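Magnesium and cobalt efflux protein CorC (PDB 3LLB) probably takes part in magnesium and cobalt ion transport, and is seen here as its C-terminal transporter-associated domain. Local coordinates at residues N67-S70 with R71-H74; D20-N23 with D24-S28; V55-G59 with E60-R64. All blocks are in the same frame, centred on the assembly; numbering follows the deposited sequence.

All three contacts are local and lie in one small transporter-associated domain, an antiparallel sheet with two helices. Contact 3 (55-59 with 60-64) is the hairpin at the sheet edge formed by strand 55-58. Its second strand, 61-68, runs on into contact 1 (67-70 with 71-74), the turn that leads to strand 73-80. The centres of these two lie about 17 Å apart. Contact 2 (20-23 with 24-28) covers almost all of helix 19-26 and the chain just after it. It packs against contact 3, with F22 CZ 3.7 Å from F63 CZ. Contacts 1 and 2 do not touch. Their centres are about 22 Å apart, on opposite sides of the chain's centre.

Contact 1: N67-S70 with R71-H74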
loop_
_atom_site.group_PDB
_atom_site.type_symbol
_atom_site.label_atom_id
_atom_site.label_comp_id
_atom_site.label_asym_id
_atom_site.label_seq_id
_atom_site.Cartn_x
_atom_site.Cartn_y
_atom_site.Cartn_z
ATOM N N ASN A 67 1.297 9.550 -3.443
ATOM C CA ASN A 67 2.266 9.933 -4.471
ATOM C C ASN A 67 2.395 8.860 -5.517
ATOM O O ASN A 67 2.556 7.650 -5.212
ATOM C CB ASN A 67 3.659 10.223 -3.834
ATOM C CG ASN A 67 4.643 10.742 -4.831
ATOM O OD1 ASN A 67 4.964 10.032 -5.798
ATOM N ND2 ASN A 67 5.136 11.999 -4.636
ATOM N N ALA A 68 2.207 9.244 -6.763
ATOM C CA ALA A 68 2.525 8.368 -7.888
ATOM C C ALA A 68 3.085 9.254 -8.964
ATOM O O ALA A 68 2.702 10.440 -9.084
ATOM C CB ALA A 68 1.261 7.638 -8.408
ATOM N N ASP A 69 3.941 8.699 -9.814
ATOM C CA ASP A 69 4.358 9.408 -11.015
ATOM C C ASP A 69 3.737 8.791 -12.291
ATOM O O ASP A 69 2.716 8.166 -12.225
ATOM C CB ASP A 69 5.863 9.498 -11.040
ATOM C CG ASP A 69 6.553 8.187 -11.222
ATOM O OD1 ASP A 69 5.921 7.189 -11.693
ATOM O OD2 ASP A 69 7.776 8.143 -10.900
ATOM N N SER A 70 4.349 9.006 -13.444
ATOM C CA SER A 70 3.804 8.535 -14.738
ATOM C C SER A 70 3.973 7.028 -14.996
ATOM O O SER A 70 3.410 6.514 -15.935
ATOM C CB SER A 70 4.431 9.310 -15.878
ATOM O OG SER A 70 3.911 10.638 -15.787
ATOM N N ARG A 71 4.742 6.353 -14.166
ATOM C CA ARG A 71 5.042 4.922 -14.270
ATOM C C ARG A 71 4.557 4.072 -13.055
ATOM O O ARG A 71 4.231 2.929 -13.222
ATOM C CB ARG A 71 6.569 4.714 -14.318
ATOM C CG ARG A 71 7.346 5.239 -15.493
ATOM C CD ARG A 71 7.637 4.106 -16.561
ATOM N NE ARG A 71 6.468 3.495 -17.227
ATOM C CZ ARG A 71 5.662 4.122 -18.099
ATOM N NH1 ARG A 71 5.825 5.411 -18.389
ATOM N NH2 ARG A 71 4.640 3.471 -18.671
ATOM N N ARG A 72 4.654 4.596 -11.817
ATOM C CA ARG A 72 4.436 3.798 -10.681
ATOM C C ARG A 72 3.877 4.547 -9.473
ATOM O O ARG A 72 3.887 5.784 -9.435
ATOM C CB ARG A 72 5.702 3.012 -10.377
ATOM C CG ARG A 72 6.804 3.803 -9.863
ATOM C CD ARG A 72 8.101 3.028 -9.976
ATOM N NE ARG A 72 9.178 3.953 -10.288
ATOM C CZ ARG A 72 10.404 3.981 -9.715
ATOM N NH1 ARG A 72 10.786 3.086 -8.775
ATOM N NH2 ARG A 72 11.266 4.933 -10.091
ATOM N N VAL A 73 3.334 3.795 -8.516
ATOM C CA VAL A 73 2.924 4.327 -7.217
ATOM C C VAL A 73 4.188 4.453 -6.404
ATOM O O VAL A 73 5.084 3.602 -6.489
ATOM C CB VAL A 73 1.907 3.493 -6.509
ATOM C CG1 VAL A 73 1.491 4.047 -5.139
ATOM C CG2 VAL A 73 0.685 3.304 -7.384
ATOM N N HIS A 74 4.254 5.484 -5.606
ATOM C CA HIS A 74 5.388 5.642 -4.705
ATOM C C HIS A 74 5.039 5.541 -3.210
ATOM O O HIS A 74 5.762 4.884 -2.465
ATOM C CB HIS A 74 6.111 6.957 -4.971
ATOM C CG HIS A 74 6.907 6.984 -6.232
ATOM N ND1 HIS A 74 8.051 6.230 -6.407
ATOM C CD2 HIS A 74 6.739 7.684 -7.373
ATOM C CE1 HIS A 74 8.549 6.479 -7.604
ATOM N NE2 HIS A 74 7.772 7.357 -8.204
HETATM O O HOH W 1 9.160 6.069 -11.592
#
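D69 grips the following residues with both carboxylate oxygens. OD1 accepts R71 N and R72 N, each at 2.9 Å. The R72 N-H comes nearly along the C-O axis of OD1, while R71 N arrives from above the carboxylate plane. The CG of D69 sits between its backbone N and carbonyl carbon (chi1 67°), which turns the carboxylate back over the turn. H74 NE2 donates to D69 OD2 at 2.8 Å, an almost straight bond. The oxygen lies in the imidazole plane, but the ring stands nearly perpendicular to the carboxylate (89°). This is the tight connection of a beta hairpin, joining strands 61-68 and 73-80. A68 and V73 form a non-hydrogen-bonded antiparallel pair there. On one side of that pair H74 N bonds to N67 O, on the other D69 N bonds to R72 O. N67 OD1 meets the imidazole edge 3.3 Å from H74 CD2. R72 bends at chi3 and lays one guanidinium face over H74 CE1. A water accepts from R72 NE and donates to D69 OD2, bridging the two charged groups.

Contact 2: D20-N23 with D24-S28; sequences DAFN and DFFGS
F22 and F26 meet one turn apart on helix 19-26, and the chain leaves the helix at G27. The helix belongs to the transporter-associated domain and lies against its antiparallel sheet.

The aromatic contact is edge-to-face. F26 turns its ring edge to one face of F22, and CD2 of F26 sits over the centre of the F22 ring. The centroids are 4.6 Å apart and the planes meet at 58°. The CG of F22 is anti to its backbone N (chi1 -177°), which presents a ring face to the next turn. That of F26 is anti to its carbonyl carbon (chi1 -54°), which brings CD2 onto that face. Both side chains also touch L78 of strand 73-80, and F26 makes a second edge-to-face pair with F11. F25 runs back along A21. Its CE2 packs 4.3 Å from A21 CB, and its CD2 comes 3.1 Å from A21 O.

The backbone bonds are those of an alpha helix. D24 N, F25 N and F26 N donate to D20 O, A21 O and F22 O in turn. The last of this series is G27 N to N23 O at 2.8 Å. G27 then leaves helical geometry with a positive phi, and the chain turns away.

Side-chain polar contacts link the last turn to the residues after it. The amide of N23 is held at both ends: ND2 donates to F30 O, further along the chain, and OD1 accepts from the hydroxyl of S28. Bonds at both ends hold the amide in its rotation. S28 OG lies 2.7 Å from N23 OD1, and that hydroxyl oxygen, S28 OG, also lies at the edge of the F22 ring, 3.3 Å from F22 CD2.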
loop_
_atom_site.group_PDB
_atom_site.type_symbol
_atom_site.label_atom_id
_atom_site.label_comp_id
_atom_site.label_asym_id
_atom_site.label_seq_id
_atom_site.Cartn_x
_atom_site.Cartn_y
_atom_site.Cartn_z
ATOM N N ASP A 20 5.828 -9.513 2.162
ATOM C CA ASP A 20 6.244 -10.266 3.382
ATOM C C ASP A 20 6.517 -9.326 4.570
ATOM O O ASP A 20 6.055 -9.555 5.714
ATOM C CB ASP A 20 7.481 -11.148 3.097
ATOM C CG ASP A 20 8.619 -10.378 2.332
ATOM O OD1 ASP A 20 9.327 -9.512 2.942
ATOM O OD2 ASP A 20 8.833 -10.651 1.119
ATOM N N ALA A 21 7.235 -8.245 4.274
ATOM C CA ALA A 21 7.503 -7.147 5.227
ATOM C C ALA A 21 6.245 -6.465 5.667
ATOM O O ALA A 21 6.097 -6.238 6.856
ATOM C CB ALA A 21 8.421 -6.178 4.621
ATOM N N PHE A 22 5.349 -6.128 4.723
ATOM C CA PHE A 22 4.090 -5.494 5.078
ATOM C C PHE A 22 3.236 -6.361 6.049
ATOM O O PHE A 22 2.730 -5.853 7.041
ATOM C CB PHE A 22 3.331 -5.161 3.816
ATOM C CG PHE A 22 2.037 -4.435 4.034
ATOM C CD1 PHE A 22 1.966 -3.071 3.883
ATOM C CD2 PHE A 22 0.886 -5.135 4.341
ATOM C CE1 PHE A 22 0.768 -2.399 4.100
ATOM C CE2 PHE A 22 -0.293 -4.454 4.580
ATOM C CZ PHE A 22 -0.333 -3.067 4.404
ATOM N N ASN A 23 3.048 -7.641 5.731
ATOM C CA ASN A 23 2.287 -8.560 6.582
ATOM C C ASN A 23 2.890 -8.631 7.994
ATOM O O ASN A 23 2.188 -8.739 8.975
ATOM C CB ASN A 23 2.241 -9.959 5.999
ATOM C CG ASN A 23 1.415 -10.063 4.769
ATOM O OD1 ASN A 23 0.579 -9.215 4.497
ATOM N ND2 ASN A 23 1.651 -11.125 3.990
ATOM N N ASP A 24 4.207 -8.596 8.071
ATOM C CA ASP A 24 4.901 -8.573 9.373
ATOM C C ASP A 24 4.661 -7.334 10.214
ATOM O O ASP A 24 4.496 -7.436 11.458
ATOM C CB ASP A 24 6.398 -8.843 9.182
ATOM C CG ASP A 24 6.711 -10.341 8.913
ATOM O OD1 ASP A 24 5.827 -11.235 9.029
ATOM O OD2 ASP A 24 7.875 -10.626 8.572
ATOM N N PHE A 25 4.589 -6.190 9.570
ATOM C CA PHE A 25 4.299 -4.950 10.230
ATOM C C PHE A 25 2.859 -4.888 10.644
ATOM O O PHE A 25 2.563 -4.466 11.755
ATOM C CB PHE A 25 4.518 -3.742 9.307
ATOM C CG PHE A 25 5.962 -3.372 9.003
ATOM C CD1 PHE A 25 6.847 -2.955 9.976
ATOM C CD2 PHE A 25 6.364 -3.277 7.649
ATOM C CE1 PHE A 25 8.165 -2.532 9.627
ATOM C CE2 PHE A 25 7.656 -2.890 7.292
ATOM C CZ PHE A 25 8.563 -2.526 8.276
ATOM N N PHE A 26 1.954 -5.253 9.746
ATOM C CA PHE A 26 0.545 -4.948 9.968
ATOM C C PHE A 26 -0.396 -6.120 10.299
ATOM O O PHE A 26 -1.561 -5.920 10.534
ATOM C CB PHE A 26 0.026 -4.092 8.776
ATOM C CG PHE A 26 0.872 -2.849 8.514
ATOM C CD1 PHE A 26 0.931 -1.842 9.452
ATOM C CD2 PHE A 26 1.576 -2.684 7.346
ATOM C CE1 PHE A 26 1.691 -0.745 9.266
ATOM C CE2 PHE A 26 2.331 -1.570 7.152
ATOM C CZ PHE A 26 2.408 -0.614 8.111
ATOM N N GLY A 27 0.102 -7.337 10.312
ATOM C CA GLY A 27 -0.699 -8.451 10.733
ATOM C C GLY A 27 -1.615 -8.967 9.661
ATOM O O GLY A 27 -2.409 -9.881 9.913
ATOM N N SER A 28 -1.446 -8.463 8.446
ATOM C CA SER A 28 -2.228 -8.861 7.276
ATOM C C SER A 28 -1.752 -10.191 6.734
ATOM O O SER A 28 -0.772 -10.760 7.213
ATOM C CB SER A 28 -2.105 -7.817 6.169
ATOM O OG SER A 28 -0.763 -7.419 5.982
#

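Contact 3: V55-G59 with E60-R64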
loop_
_atom_site.group_PDB
_atom_site.type_symbol
_atom_site.label_atom_id
_atom_site.label_comp_id
_atom_site.label_asym_id
_atom_site.label_seq_id
_atom_site.Cartn_x
_atom_site.Cartn_y
_atom_site.Cartn_z
ATOM N N VAL A 55 -8.319 5.685 -3.853
ATOM C CA VAL A 55 -8.367 4.826 -2.690
ATOM C C VAL A 55 -8.847 3.413 -3.063
ATOM O O VAL A 55 -9.742 3.246 -3.912
ATOM C CB VAL A 55 -9.360 5.415 -1.645
ATOM C CG1 VAL A 55 -9.588 4.454 -0.514
ATOM C CG2 VAL A 55 -8.866 6.749 -1.129
ATOM N N VAL A 56 -8.240 2.380 -2.469
ATOM C CA VAL A 56 -8.764 1.015 -2.549
ATOM C C VAL A 56 -8.748 0.402 -1.145
ATOM O O VAL A 56 -7.847 0.663 -0.346
ATOM C CB VAL A 56 -7.987 0.198 -3.590
ATOM C CG1 VAL A 56 -6.515 -0.036 -3.221
ATOM C CG2 VAL A 56 -8.755 -1.094 -3.898
ATOM N N GLU A 57 -9.766 -0.385 -0.843
ATOM C CA GLU A 57 -9.813 -1.198 0.357
ATOM C C GLU A 57 -9.507 -2.644 0.024
ATOM O O GLU A 57 -10.069 -3.244 -0.921
ATOM C CB GLU A 57 -11.151 -1.045 1.043
ATOM C CG GLU A 57 -11.452 0.414 1.418
ATOM C CD GLU A 57 -12.734 0.579 2.238
ATOM O OE1 GLU A 57 -13.499 -0.425 2.452
ATOM O OE2 GLU A 57 -12.955 1.738 2.682
ATOM N N LEU A 58 -8.549 -3.156 0.771
ATOM C CA LEU A 58 -8.076 -4.503 0.651
ATOM C C LEU A 58 -7.812 -5.072 2.053
ATOM O O LEU A 58 -7.108 -4.463 2.879
ATOM C CB LEU A 58 -6.798 -4.561 -0.133
ATOM C CG LEU A 58 -6.760 -4.085 -1.575
ATOM C CD1 LEU A 58 -5.307 -3.747 -1.911
ATOM C CD2 LEU A 58 -7.364 -5.161 -2.486
ATOM N N GLY A 59 -8.399 -6.232 2.328
ATOM C CA GLY A 59 -8.219 -6.870 3.616
ATOM C C GLY A 59 -8.889 -5.957 4.577
ATOM O O GLY A 59 -10.011 -5.486 4.288
ATOM N N GLU A 60 -8.185 -5.703 5.677
ATOM C CA GLU A 60 -8.665 -4.859 6.781
ATOM C C GLU A 60 -8.077 -3.464 6.720
ATOM O O GLU A 60 -8.063 -2.766 7.715
ATOM C CB GLU A 60 -8.319 -5.518 8.079
ATOM C CG GLU A 60 -9.218 -6.710 8.315
ATOM C CD GLU A 60 -10.619 -6.280 8.797
ATOM O OE1 GLU A 60 -10.770 -5.688 9.913
ATOM O OE2 GLU A 60 -11.567 -6.531 8.071
ATOM N N PHE A 61 -7.648 -3.057 5.531
ATOM C CA PHE A 61 -7.036 -1.753 5.336
ATOM C C PHE A 61 -7.569 -0.989 4.173
ATOM O O PHE A 61 -7.995 -1.572 3.187
ATOM C CB PHE A 61 -5.539 -1.906 5.157
ATOM C CG PHE A 61 -4.842 -2.494 6.344
ATOM C CD1 PHE A 61 -4.481 -1.707 7.398
ATOM C CD2 PHE A 61 -4.598 -3.853 6.414
ATOM C CE1 PHE A 61 -3.870 -2.251 8.503
ATOM C CE2 PHE A 61 -3.979 -4.397 7.542
ATOM C CZ PHE A 61 -3.625 -3.593 8.564
ATOM N N ARG A 62 -7.541 0.335 4.328
ATOM C CA ARG A 62 -7.714 1.287 3.268
ATOM C C ARG A 62 -6.330 1.824 2.808
ATOM O O ARG A 62 -5.453 2.185 3.626
ATOM C CB ARG A 62 -8.658 2.419 3.702
ATOM C CG ARG A 62 -8.790 3.525 2.635
ATOM C CD ARG A 62 -9.751 4.714 2.960
ATOM N NE ARG A 62 -11.106 4.279 3.272
ATOM C CZ ARG A 62 -11.587 4.075 4.504
ATOM N NH1 ARG A 62 -10.827 4.294 5.592
ATOM N NH2 ARG A 62 -12.840 3.646 4.662
ATOM N N PHE A 63 -6.136 1.840 1.482
ATOM C CA PHE A 63 -4.931 2.332 0.848
ATOM C C PHE A 63 -5.274 3.540 -0.017
ATOM O O PHE A 63 -5.962 3.401 -1.006
ATOM C CB PHE A 63 -4.349 1.263 -0.072
ATOM C CG PHE A 63 -3.818 0.006 0.643
ATOM C CD1 PHE A 63 -2.469 -0.215 0.751
ATOM C CD2 PHE A 63 -4.688 -1.007 1.099
ATOM C CE1 PHE A 63 -1.975 -1.369 1.368
ATOM C CE2 PHE A 63 -4.187 -2.133 1.667
ATOM C CZ PHE A 63 -2.815 -2.303 1.797
ATOM N N ARG A 64 -4.748 4.699 0.364
ATOM C CA ARG A 64 -4.965 5.956 -0.368
ATOM C C ARG A 64 -3.648 6.359 -1.018
ATOM O O ARG A 64 -2.572 6.387 -0.337
ATOM C CB ARG A 64 -5.467 7.026 0.585
ATOM C CG ARG A 64 -5.520 8.424 0.010
ATOM C CD ARG A 64 -5.867 9.449 1.056
ATOM N NE ARG A 64 -5.359 10.752 0.620
ATOM C CZ ARG A 64 -4.757 11.663 1.396
ATOM N NH1 ARG A 64 -4.559 11.454 2.709
ATOM N NH2 ARG A 64 -4.355 12.813 0.853
#
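E57 and R62 run alongside each other from neighbouring strands and end in a salt bridge. E57 OE2 is 2.8 Å from R62 NH2, but as a hydrogen bond this is weak, with an N-H...O angle of 117°. The carboxylate and guanidinium planes are 70° apart. R62 starts extended and bends at chi3 (-56°), which brings its guanidinium beside E57. The same arginine is covered lower down by V55, whose CG1 packs 3.4 Å from R62 CG. CG2 of V55 rests on R64 CB.

V56, L58, F61 and F63 occupy the other face. V56 CG1 meets F63 CB at 4.0 Å, and L58 CB lies 4.0 Å from F63 CE2. Of these F63 is buried; V56 and L58 touch A45 of helix 38-46, F63 touches V42, and F61 and F63 touch L78.

The backbone sets this register. It is a two-residue beta hairpin closed by a type II' turn from L58 to F61, with G59 at positive phi. V56 with F63 and L58 with F61 are hydrogen-bonded pairs, each with two bonds. Further out, R64 NH2 donates to N53 OD1.

One face is apolar and packs mainly on helix 38-46 and strand 73-80; the other carries E57, R62 and R64 beside V55. The salt bridge lies on this second face, where its bent geometry suggests that charge attraction counts for more than a directed hydrogen bond.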